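Carboxylesterase (Ferroplasma acidiphilum, PDB 3WJ2) probably hydrolyses carboxylic ester bonds as an esterase of the alpha/beta-hydrolase fold. Local coordinates at residues V48-I53 / F101-S106; R68-N73 / V108-I113; N191-F196 / L253-E258. All blocks are in the same frame, centred on the assembly; numbering follows the deposited sequence.

Interaction 1: V48-I53 / F101-S106; sequences VEIKEI and FLAKES
Lys104, an exposed residue of helix 96-106, reaches across to the loop 48-51 and packs against Val48 and Ile50. Its CG stands anti to the backbone N (chi1 -177°), and bends at chi2 and chi3 carry the ammonium to the carbonyl of Glu49. There NZ is modelled 2.5 Å from Glu49 O, a hydrogen bond too short to be taken at its exact length. The aliphatic part of the lysine serves as an apolar surface: its CB lies 3.8 Å from CG1 of Val48. Ile50 runs past the lysine in the opposite direction, its CD1 touching CB of Lys104 at 4.0 Å and the methyl CB of Ala103 at 4.1 Å. Ala103 continues inward to Tyr70 and Ile110, whereas Lys104 stays exposed, with a long, weak ion pair to Asp72 as a further partner. Arg100 of the same helix donates to Val48 O, a second bond from this helix to the loop. The contact thus lays the lead-in to edge strand 52-60 over the helix that joins strands 78-82 and 109-113 and packs on the central sheet of the alpha/beta-hydrolase fold.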
loop_
_atom_site.group_PDB
_atom_site.type_symbol
_atom_site.label_atom_id
_atom_site.label_comp_id
_atom_site.label_asym_id
_atom_site.label_seq_id
_atom_site.Cartn_x
_atom_site.Cartn_y
_atom_site.Cartn_z
ATOM N N VAL B 48 -8.989 -14.898 -33.916
ATOM C CA VAL B 48 -7.909 -14.485 -34.785
ATOM C C VAL B 48 -7.442 -15.674 -35.648
ATOM O O VAL B 48 -7.454 -16.825 -35.165
ATOM C CB VAL B 48 -6.726 -13.877 -33.939
ATOM C CG1 VAL B 48 -5.434 -13.840 -34.709
ATOM C CG2 VAL B 48 -7.144 -12.502 -33.450
ATOM N N GLU B 49 -7.185 -15.383 -36.931
ATOM C CA GLU B 49 -6.727 -16.386 -37.908
ATOM C C GLU B 49 -5.343 -16.826 -37.636
ATOM O O GLU B 49 -4.414 -16.018 -37.424
ATOM C CB GLU B 49 -6.854 -15.874 -39.373
ATOM C CG GLU B 49 -8.333 -15.741 -39.709
ATOM C CD GLU B 49 -9.168 -17.041 -39.467
ATOM O OE1 GLU B 49 -8.797 -18.151 -39.980
ATOM O OE2 GLU B 49 -10.216 -16.945 -38.773
ATOM N N ILE B 50 -5.183 -18.157 -37.641
ATOM C CA ILE B 50 -3.883 -18.746 -37.499
ATOM C C ILE B 50 -3.572 -19.729 -38.642
ATOM O O ILE B 50 -4.411 -20.571 -38.939
ATOM C CB ILE B 50 -3.791 -19.557 -36.133
ATOM C CG1 ILE B 50 -3.982 -18.553 -34.972
ATOM C CG2 ILE B 50 -2.442 -20.323 -36.027
ATOM C CD1 ILE B 50 -2.856 -17.568 -34.878
ATOM N N LYS B 51 -2.366 -19.642 -39.194
ATOM C CA LYS B 51 -1.969 -20.520 -40.346
ATOM C C LYS B 51 -2.142 -22.019 -40.109
ATOM O O LYS B 51 -2.757 -22.740 -40.905
ATOM C CB LYS B 51 -0.537 -20.282 -40.710
ATOM C CG LYS B 51 -0.289 -18.932 -41.340
ATOM C CD LYS B 51 1.100 -18.898 -41.940
ATOM C CE LYS B 51 1.346 -17.482 -42.491
ATOM N NZ LYS B 51 1.892 -16.590 -41.404
ATOM N N GLU B 52 -1.608 -22.516 -38.994
ATOM C CA GLU B 52 -1.765 -23.947 -38.710
ATOM C C GLU B 52 -2.239 -24.238 -37.304
ATOM O O GLU B 52 -1.662 -23.691 -36.334
ATOM C CB GLU B 52 -0.513 -24.760 -39.093
ATOM C CG GLU B 52 0.827 -24.588 -38.449
ATOM C CD GLU B 52 1.690 -25.914 -38.438
ATOM O OE1 GLU B 52 2.633 -26.047 -37.589
ATOM O OE2 GLU B 52 1.421 -26.821 -39.279
ATOM N N ILE B 53 -3.266 -25.062 -37.228
ATOM C CA ILE B 53 -3.769 -25.527 -35.923
ATOM C C ILE B 53 -3.890 -27.049 -35.984
ATOM O O ILE B 53 -4.474 -27.616 -36.936
ATOM C CB ILE B 53 -5.079 -24.895 -35.532
ATOM C CG1 ILE B 53 -4.967 -23.335 -35.541
ATOM C CG2 ILE B 53 -5.626 -25.395 -34.079
ATOM C CD1 ILE B 53 -6.121 -22.613 -34.904
ATOM N N PHE B 101 -4.572 -15.771 -30.053
ATOM C CA PHE B 101 -3.955 -14.487 -29.902
ATOM C C PHE B 101 -2.527 -14.561 -29.409
ATOM O O PHE B 101 -1.671 -13.886 -29.935
ATOM C CB PHE B 101 -4.843 -13.664 -28.942
ATOM C CG PHE B 101 -4.356 -12.232 -28.749
ATOM C CD1 PHE B 101 -4.508 -11.295 -29.793
ATOM C CD2 PHE B 101 -3.752 -11.811 -27.574
ATOM C CE1 PHE B 101 -4.124 -9.982 -29.639
ATOM C CE2 PHE B 101 -3.317 -10.482 -27.437
ATOM C CZ PHE B 101 -3.519 -9.568 -28.473
ATOM N N LEU B 102 -2.267 -15.429 -28.425
ATOM C CA LEU B 102 -0.864 -15.601 -28.095
ATOM C C LEU B 102 -0.025 -16.101 -29.217
ATOM O O LEU B 102 1.107 -15.713 -29.303
ATOM C CB LEU B 102 -0.715 -16.625 -26.967
ATOM C CG LEU B 102 -1.318 -16.260 -25.619
ATOM C CD1 LEU B 102 -1.034 -17.463 -24.567
ATOM C CD2 LEU B 102 -0.763 -14.979 -25.044
ATOM N N ALA B 103 -0.515 -17.053 -30.020
ATOM C CA ALA B 103 0.249 -17.486 -31.153
ATOM C C ALA B 103 0.527 -16.399 -32.203
ATOM O O ALA B 103 1.644 -16.301 -32.658
ATOM C CB ALA B 103 -0.488 -18.706 -31.768
ATOM N N LYS B 104 -0.502 -15.579 -32.447
ATOM C CA LYS B 104 -0.381 -14.529 -33.460
ATOM C C LYS B 104 0.654 -13.479 -32.979
ATOM O O LYS B 104 1.577 -13.093 -33.701
ATOM C CB LYS B 104 -1.710 -13.929 -33.754
ATOM C CG LYS B 104 -1.644 -12.865 -34.886
ATOM C CD LYS B 104 -2.683 -13.106 -36.064
ATOM C CE LYS B 104 -2.080 -13.623 -37.399
ATOM N NZ LYS B 104 -3.120 -14.075 -38.365
ATOM N N GLU B 105 0.556 -13.097 -31.696
ATOM C CA GLU B 105 1.442 -12.065 -31.205
ATOM C C GLU B 105 2.889 -12.484 -30.881
ATOM O O GLU B 105 3.831 -11.688 -30.985
ATOM C CB GLU B 105 0.810 -11.444 -29.944
ATOM C CG GLU B 105 -0.544 -10.745 -30.212
ATOM C CD GLU B 105 -0.433 -9.559 -31.161
ATOM O OE1 GLU B 105 0.659 -8.975 -31.286
ATOM O OE2 GLU B 105 -1.440 -9.312 -31.909
ATOM N N SER B 106 3.103 -13.769 -30.477
ATOM C CA SER B 106 4.405 -14.236 -30.176
ATOM C C SER B 106 5.160 -14.746 -31.396
ATOM O O SER B 106 6.346 -14.736 -31.390
ATOM C CB SER B 106 4.398 -15.398 -29.124
ATOM O OG SER B 106 3.695 -16.549 -29.661
#

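Interaction 2: R68-N73 / V108-I113; sequences RMYDDN and VKIISI
At Asp71 a chi1 of -178° swings the carboxylate across toward strand 109-113, while at Lys109 chi1 of -75° puts CG anti to the carbonyl carbon and starts a chain that runs extended until it turns at chi4 (44°). The two side chains thereby meet as a salt bridge, NZ of Lys109 coming to OD2 of Asp71 at 2.8 Å from above the carboxylate plane, with CG of Lys109 resting 3.6 Å from the same oxygen. The carboxylate is also held by its other oxygen: OD1 accepts from Asn73 N, an Asx turn just where the strand ends, and from Ala75 N, while NZ gives a further bond to Ala75 O.

The backbones pair antiparallel. Arg68 with Ser112 and Tyr70 with Ile110 are hydrogen-bonded pairs, as in Tyr70 N to Ile110 O at 2.8 Å and Ile110 N to Tyr70 O at 2.9 Å; Met69 with Ile111 is the non-hydrogen-bonded pair between them. On the face of Met69, its CG meets CG1 of Ile111 at 3.9 Å and its sulfur lies against the Lys109 chain. On the opposite face, beneath helix 96-106, the Tyr70 ring turns its edge to the neighbouring strand, CD2 lying 3.4 Å from Ile110 O and CE2 4.0 Å from CB of Ser112. The Tyr70 hydroxyl bonds to Asp96, and a water donates to both it and Ser112 OG. Arg68 sends its guanidinium away to Glu93, Asp55 and Asp96.

With Glu52 close to Asp71 OD2, the buried lysine probably offsets two acidic groups, and the bonds to both carboxylate oxygens probably hold Asp71 in its orientation, tying the end of strand 63-71 to Lys109 and Ala75.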
loop_
_atom_site.group_PDB
_atom_site.type_symbol
_atom_site.label_atom_id
_atom_site.label_comp_id
_atom_site.label_asym_id
_atom_site.label_seq_id
_atom_site.Cartn_x
_atom_site.Cartn_y
_atom_site.Cartn_z
ATOM N N ARG B 68 -3.757 -28.802 -28.040
ATOM C CA ARG B 68 -3.917 -28.126 -29.340
ATOM C C ARG B 68 -2.725 -27.260 -29.600
ATOM O O ARG B 68 -2.405 -26.360 -28.769
ATOM C CB ARG B 68 -5.237 -27.359 -29.410
ATOM C CG ARG B 68 -5.430 -26.615 -30.705
ATOM C CD ARG B 68 -6.813 -26.059 -30.840
ATOM N NE ARG B 68 -7.841 -27.135 -30.933
ATOM C CZ ARG B 68 -9.159 -27.023 -30.716
ATOM N NH1 ARG B 68 -9.754 -25.850 -30.344
ATOM N NH2 ARG B 68 -9.919 -28.135 -30.839
ATOM N N MET B 69 -2.112 -27.410 -30.779
ATOM C CA MET B 69 -0.964 -26.662 -31.189
ATOM C C MET B 69 -1.354 -25.559 -32.194
ATOM O O MET B 69 -2.166 -25.794 -33.109
ATOM C CB MET B 69 0.023 -27.604 -31.867
ATOM C CG MET B 69 1.301 -27.020 -32.194
ATOM S SD MET B 69 1.414 -25.898 -33.584
ATOM C CE MET B 69 0.729 -26.707 -35.111
ATOM N N TYR B 70 -0.968 -24.324 -31.893
ATOM C CA TYR B 70 -1.295 -23.133 -32.731
ATOM C C TYR B 70 -0.005 -22.610 -33.237
ATOM O O TYR B 70 0.951 -22.369 -32.423
ATOM C CB TYR B 70 -1.924 -22.025 -31.877
ATOM C CG TYR B 70 -3.163 -22.416 -31.148
ATOM C CD1 TYR B 70 -4.432 -22.159 -31.687
ATOM C CD2 TYR B 70 -3.106 -23.088 -29.871
ATOM C CE1 TYR B 70 -5.553 -22.485 -30.993
ATOM C CE2 TYR B 70 -4.190 -23.435 -29.201
ATOM C CZ TYR B 70 -5.478 -23.130 -29.725
ATOM O OH TYR B 70 -6.617 -23.425 -29.033
ATOM N N ASP B 71 0.136 -22.363 -34.556
ATOM C CA ASP B 71 1.434 -21.937 -35.037
ATOM C C ASP B 71 1.156 -21.037 -36.237
ATOM O O ASP B 71 0.589 -21.518 -37.237
ATOM C CB ASP B 71 2.236 -23.156 -35.514
ATOM C CG ASP B 71 3.625 -22.820 -35.989
ATOM O OD1 ASP B 71 4.058 -21.648 -35.863
ATOM O OD2 ASP B 71 4.305 -23.784 -36.486
ATOM N N ASP B 72 1.400 -19.751 -36.058
ATOM C CA ASP B 72 1.148 -18.803 -37.169
ATOM C C ASP B 72 2.383 -18.517 -37.984
ATOM O O ASP B 72 2.390 -17.557 -38.787
ATOM C CB ASP B 72 0.668 -17.478 -36.566
ATOM C CG ASP B 72 -0.190 -16.634 -37.554
ATOM O OD1 ASP B 72 -0.987 -17.183 -38.329
ATOM O OD2 ASP B 72 -0.067 -15.377 -37.492
ATOM N N ASN B 73 3.485 -19.196 -37.750
ATOM C CA ASN B 73 4.790 -18.675 -38.221
ATOM C C ASN B 73 5.806 -19.785 -38.547
ATOM O O ASN B 73 7.003 -19.539 -38.522
ATOM C CB ASN B 73 5.303 -17.671 -37.127
ATOM C CG ASN B 73 6.451 -16.780 -37.578
ATOM O OD1 ASN B 73 6.660 -16.533 -38.801
ATOM N ND2 ASN B 73 7.226 -16.269 -36.581
ATOM N N VAL B 108 5.430 -17.844 -32.068
ATOM C CA VAL B 108 6.013 -19.169 -31.723
ATOM C C VAL B 108 4.905 -20.177 -31.635
ATOM O O VAL B 108 3.709 -19.797 -31.634
ATOM C CB VAL B 108 6.913 -19.189 -30.461
ATOM C CG1 VAL B 108 8.039 -18.091 -30.506
ATOM C CG2 VAL B 108 6.080 -19.064 -29.174
ATOM N N LYS B 109 5.220 -21.495 -31.580
ATOM C CA LYS B 109 4.176 -22.511 -31.394
ATOM C C LYS B 109 3.612 -22.345 -29.957
ATOM O O LYS B 109 4.409 -22.254 -28.974
ATOM C CB LYS B 109 4.732 -23.943 -31.501
ATOM C CG LYS B 109 5.046 -24.324 -33.010
ATOM C CD LYS B 109 5.658 -25.683 -32.968
ATOM C CE LYS B 109 5.691 -26.477 -34.391
ATOM N NZ LYS B 109 6.112 -25.624 -35.524
ATOM N N ILE B 110 2.329 -22.360 -29.858
ATOM C CA ILE B 110 1.685 -22.427 -28.528
ATOM C C ILE B 110 0.958 -23.802 -28.470
ATOM O O ILE B 110 0.075 -24.120 -29.336
ATOM C CB ILE B 110 0.600 -21.258 -28.386
ATOM C CG1 ILE B 110 1.249 -19.873 -28.556
ATOM C CG2 ILE B 110 -0.178 -21.322 -27.006
ATOM C CD1 ILE B 110 2.393 -19.524 -27.545
ATOM N N ILE B 111 1.208 -24.565 -27.408
ATOM C CA ILE B 111 0.583 -25.880 -27.282
ATOM C C ILE B 111 -0.250 -25.828 -26.022
ATOM O O ILE B 111 0.275 -25.893 -24.893
ATOM C CB ILE B 111 1.623 -27.050 -27.230
ATOM C CG1 ILE B 111 2.504 -26.961 -28.518
ATOM C CG2 ILE B 111 0.870 -28.429 -27.094
ATOM C CD1 ILE B 111 3.678 -28.022 -28.517
ATOM N N SER B 112 -1.560 -25.777 -26.188
ATOM C CA SER B 112 -2.471 -25.648 -25.054
ATOM C C SER B 112 -2.837 -27.028 -24.566
ATOM O O SER B 112 -3.358 -27.897 -25.319
ATOM C CB SER B 112 -3.679 -24.820 -25.530
ATOM O OG SER B 112 -4.664 -24.805 -24.486
ATOM N N ILE B 113 -2.505 -27.318 -23.296
ATOM C CA ILE B 113 -2.669 -28.678 -22.759
ATOM C C ILE B 113 -3.800 -28.810 -21.779
ATOM O O ILE B 113 -3.976 -27.983 -20.860
ATOM C CB ILE B 113 -1.350 -29.133 -22.081
ATOM C CG1 ILE B 113 -0.250 -29.227 -23.147
ATOM C CG2 ILE B 113 -1.501 -30.487 -21.382
ATOM C CD1 ILE B 113 1.143 -29.059 -22.544
HETATM O O HOH W 1 -6.844 -23.547 -26.087
HETATM O O HOH W 2 2.809 -18.618 -33.813
#

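Interaction 3: N191-F196 / L253-E258; sequences NFSRSF and LRDPEE
Ser195 and Asp255 bind each other twice, each side chain taking the backbone N-H of the other. With chi1 at 58°, Ser195 holds OG between its backbone N and carbonyl carbon, where it accepts from Asp255 N at 2.9 Å and donates to Pro252 O. In return Asp255, its CG anti to the carbonyl carbon (chi1 -74°), places OD2 3.0 Å from Ser195 N, which meets it from above the carboxylate plane. A water donates to the same OD2 at 2.7 Å and accepts from Arg194 N. The other oxygen belongs to Arg254: a bend at chi3 (78°) brings the guanidinium side-on, with OD1 in the guanidinium plane, gripped by NE at 3.0 Å and NH2 at 2.9 Å; NH1 bonds to Glu249 O of the same chain. CB of Ser195 lies over one guanidinium face, 3.9 Å from NE. With an alanine here at Asp255, Ser195 N would probably lose its acceptor and Arg254 its carboxylate partner, leaving the guanidinium held mainly through Glu249 O. Ser193 caps helix 194-198, its OG accepting from Phe196 N at 3.2 Å and also bonding to Asp190. Subunits meet here: the Phe192 ring meets Phe192 of the second subunit, and Arg194 pairs with Glu249 of the third. Two helix N-termini are thus joined, one in the turn after strand 243-248, the region that usually carries the catalytic acid in alpha/beta hydrolases.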
loop_
_atom_site.group_PDB
_atom_site.type_symbol
_atom_site.label_atom_id
_atom_site.label_comp_id
_atom_site.label_asym_id
_atom_site.label_seq_id
_atom_site.Cartn_x
_atom_site.Cartn_y
_atom_site.Cartn_z
ATOM N N ASN B 191 -5.248 -16.493 2.931
ATOM C CA ASN B 191 -6.535 -15.858 3.249
ATOM C C ASN B 191 -6.323 -14.650 4.171
ATOM O O ASN B 191 -7.186 -14.260 4.998
ATOM C CB ASN B 191 -7.564 -16.832 3.858
ATOM C CG ASN B 191 -7.160 -17.307 5.235
ATOM O OD1 ASN B 191 -5.972 -17.306 5.574
ATOM N ND2 ASN B 191 -8.121 -17.777 6.014
ATOM N N PHE B 192 -5.191 -14.016 3.994
ATOM C CA PHE B 192 -4.875 -12.960 4.992
ATOM C C PHE B 192 -4.010 -11.839 4.469
ATOM O O PHE B 192 -3.765 -10.906 5.299
ATOM C CB PHE B 192 -4.184 -13.617 6.265
ATOM C CG PHE B 192 -2.991 -14.391 5.936
ATOM C CD1 PHE B 192 -1.757 -13.777 5.607
ATOM C CD2 PHE B 192 -3.130 -15.807 5.818
ATOM C CE1 PHE B 192 -0.640 -14.547 5.233
ATOM C CE2 PHE B 192 -2.091 -16.576 5.395
ATOM C CZ PHE B 192 -0.818 -15.983 5.161
ATOM N N SER B 193 -3.335 -11.913 3.280
ATOM C CA SER B 193 -2.526 -10.777 2.786
ATOM C C SER B 193 -3.442 -9.553 2.506
ATOM O O SER B 193 -4.642 -9.632 2.524
ATOM C CB SER B 193 -1.763 -11.121 1.501
ATOM O OG SER B 193 -2.762 -11.284 0.440
ATOM N N ARG B 194 -2.827 -8.398 2.392
ATOM C CA ARG B 194 -3.623 -7.197 2.205
ATOM C C ARG B 194 -4.318 -7.203 0.838
ATOM O O ARG B 194 -5.483 -6.877 0.785
ATOM C CB ARG B 194 -2.747 -5.973 2.371
ATOM C CG ARG B 194 -3.637 -4.631 2.248
ATOM C CD ARG B 194 -2.791 -3.310 2.422
ATOM N NE ARG B 194 -3.771 -2.169 2.322
ATOM C CZ ARG B 194 -4.561 -1.734 3.312
ATOM N NH1 ARG B 194 -4.506 -2.301 4.527
ATOM N NH2 ARG B 194 -5.477 -0.751 3.101
ATOM N N SER B 195 -3.622 -7.707 -0.212
ATOM C CA SER B 195 -4.409 -7.707 -1.478
ATOM C C SER B 195 -5.567 -8.678 -1.322
ATOM O O SER B 195 -6.664 -8.492 -1.896
ATOM C CB SER B 195 -3.533 -8.129 -2.685
ATOM O OG SER B 195 -2.944 -9.454 -2.496
ATOM N N PHE B 196 -5.341 -9.823 -0.627
ATOM C CA PHE B 196 -6.461 -10.763 -0.457
ATOM C C PHE B 196 -7.702 -10.171 0.222
ATOM O O PHE B 196 -8.816 -10.288 -0.302
ATOM C CB PHE B 196 -6.023 -12.031 0.332
ATOM C CG PHE B 196 -7.192 -12.904 0.672
ATOM C CD1 PHE B 196 -7.541 -13.947 -0.216
ATOM C CD2 PHE B 196 -7.944 -12.721 1.850
ATOM C CE1 PHE B 196 -8.701 -14.795 0.098
ATOM C CE2 PHE B 196 -9.056 -13.531 2.131
ATOM C CZ PHE B 196 -9.400 -14.558 1.241
ATOM N N LEU B 253 -4.986 -12.243 -5.466
ATOM C CA LEU B 253 -3.782 -13.053 -5.611
ATOM C C LEU B 253 -2.490 -12.264 -5.803
ATOM O O LEU B 253 -1.420 -12.831 -5.939
ATOM C CB LEU B 253 -3.909 -13.969 -6.866
ATOM C CG LEU B 253 -5.014 -14.952 -6.682
ATOM C CD1 LEU B 253 -4.900 -16.062 -7.828
ATOM C CD2 LEU B 253 -5.206 -15.584 -5.363
ATOM N N ARG B 254 -2.550 -10.920 -5.908
ATOM C CA ARG B 254 -1.448 -10.100 -6.331
ATOM C C ARG B 254 -0.244 -10.141 -5.358
ATOM O O ARG B 254 0.891 -10.252 -5.804
ATOM C CB ARG B 254 -1.956 -8.635 -6.414
ATOM C CG ARG B 254 -0.883 -7.585 -6.806
ATOM C CD ARG B 254 -1.417 -6.165 -6.500
ATOM N NE ARG B 254 -1.273 -5.968 -5.067
ATOM C CZ ARG B 254 -1.738 -4.855 -4.475
ATOM N NH1 ARG B 254 -2.525 -3.996 -5.142
ATOM N NH2 ARG B 254 -1.536 -4.689 -3.169
ATOM N N ASP B 255 -0.500 -9.919 -4.074
ATOM C CA ASP B 255 0.722 -9.722 -3.191
ATOM C C ASP B 255 1.679 -10.967 -3.165
ATOM O O ASP B 255 2.897 -10.790 -3.350
ATOM C CB ASP B 255 0.353 -9.319 -1.780
ATOM C CG ASP B 255 -0.139 -7.815 -1.694
ATOM O OD1 ASP B 255 0.050 -7.060 -2.652
ATOM O OD2 ASP B 255 -0.682 -7.464 -0.630
ATOM N N PRO B 256 1.128 -12.194 -3.030
ATOM C CA PRO B 256 2.069 -13.333 -3.108
ATOM C C PRO B 256 2.829 -13.437 -4.427
ATOM O O PRO B 256 3.992 -13.890 -4.451
ATOM C CB PRO B 256 1.148 -14.576 -2.857
ATOM C CG PRO B 256 -0.070 -14.014 -2.060
ATOM C CD PRO B 256 -0.252 -12.640 -2.762
ATOM N N GLU B 257 2.198 -13.008 -5.542
ATOM C CA GLU B 257 2.923 -13.048 -6.784
ATOM C C GLU B 257 4.086 -12.122 -6.841
ATOM O O GLU B 257 5.083 -12.357 -7.493
ATOM C CB GLU B 257 1.912 -12.700 -7.960
ATOM C CG GLU B 257 0.812 -13.771 -8.079
ATOM C CD GLU B 257 -0.379 -13.241 -8.855
ATOM O OE1 GLU B 257 -0.322 -12.053 -9.214
ATOM O OE2 GLU B 257 -1.365 -14.059 -9.024
ATOM N N GLU B 258 3.901 -10.912 -6.270
ATOM C CA GLU B 258 4.924 -9.867 -6.324
ATOM C C GLU B 258 6.031 -10.332 -5.355
ATOM O O GLU B 258 7.218 -10.175 -5.740
ATOM C CB GLU B 258 4.325 -8.515 -5.917
ATOM C CG GLU B 258 3.270 -8.131 -7.048
ATOM C CD GLU B 258 2.800 -6.702 -6.972
ATOM O OE1 GLU B 258 3.071 -5.943 -5.952
ATOM O OE2 GLU B 258 2.104 -6.286 -7.916
HETATM O O HOH W 3 0.046 -8.135 1.927
#

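How the interactions relate
Interactions 1 and 2 adjoin, their centres 7 Å apart, and share one end of the sheet: strand 52-60 pairs with strand 63-71, which pairs with strand 109-113, the strand following helix 96-106. Lys51 bonds to Asp72 O and Glu52 O to Asp71 N, tying the two together. Interaction 1 is a surface contact of loop and helix, mostly aliphatic, with one lysine-to-carbonyl hydrogen bond; interaction 2 is buried, built on regular strand pairing with an enclosed salt bridge. Interaction 3, with its centre over 30 Å from both and across the chain's centre, is also buried, but joins helix starts through side-chain-to-backbone bonds and alone of the three meets other subunits.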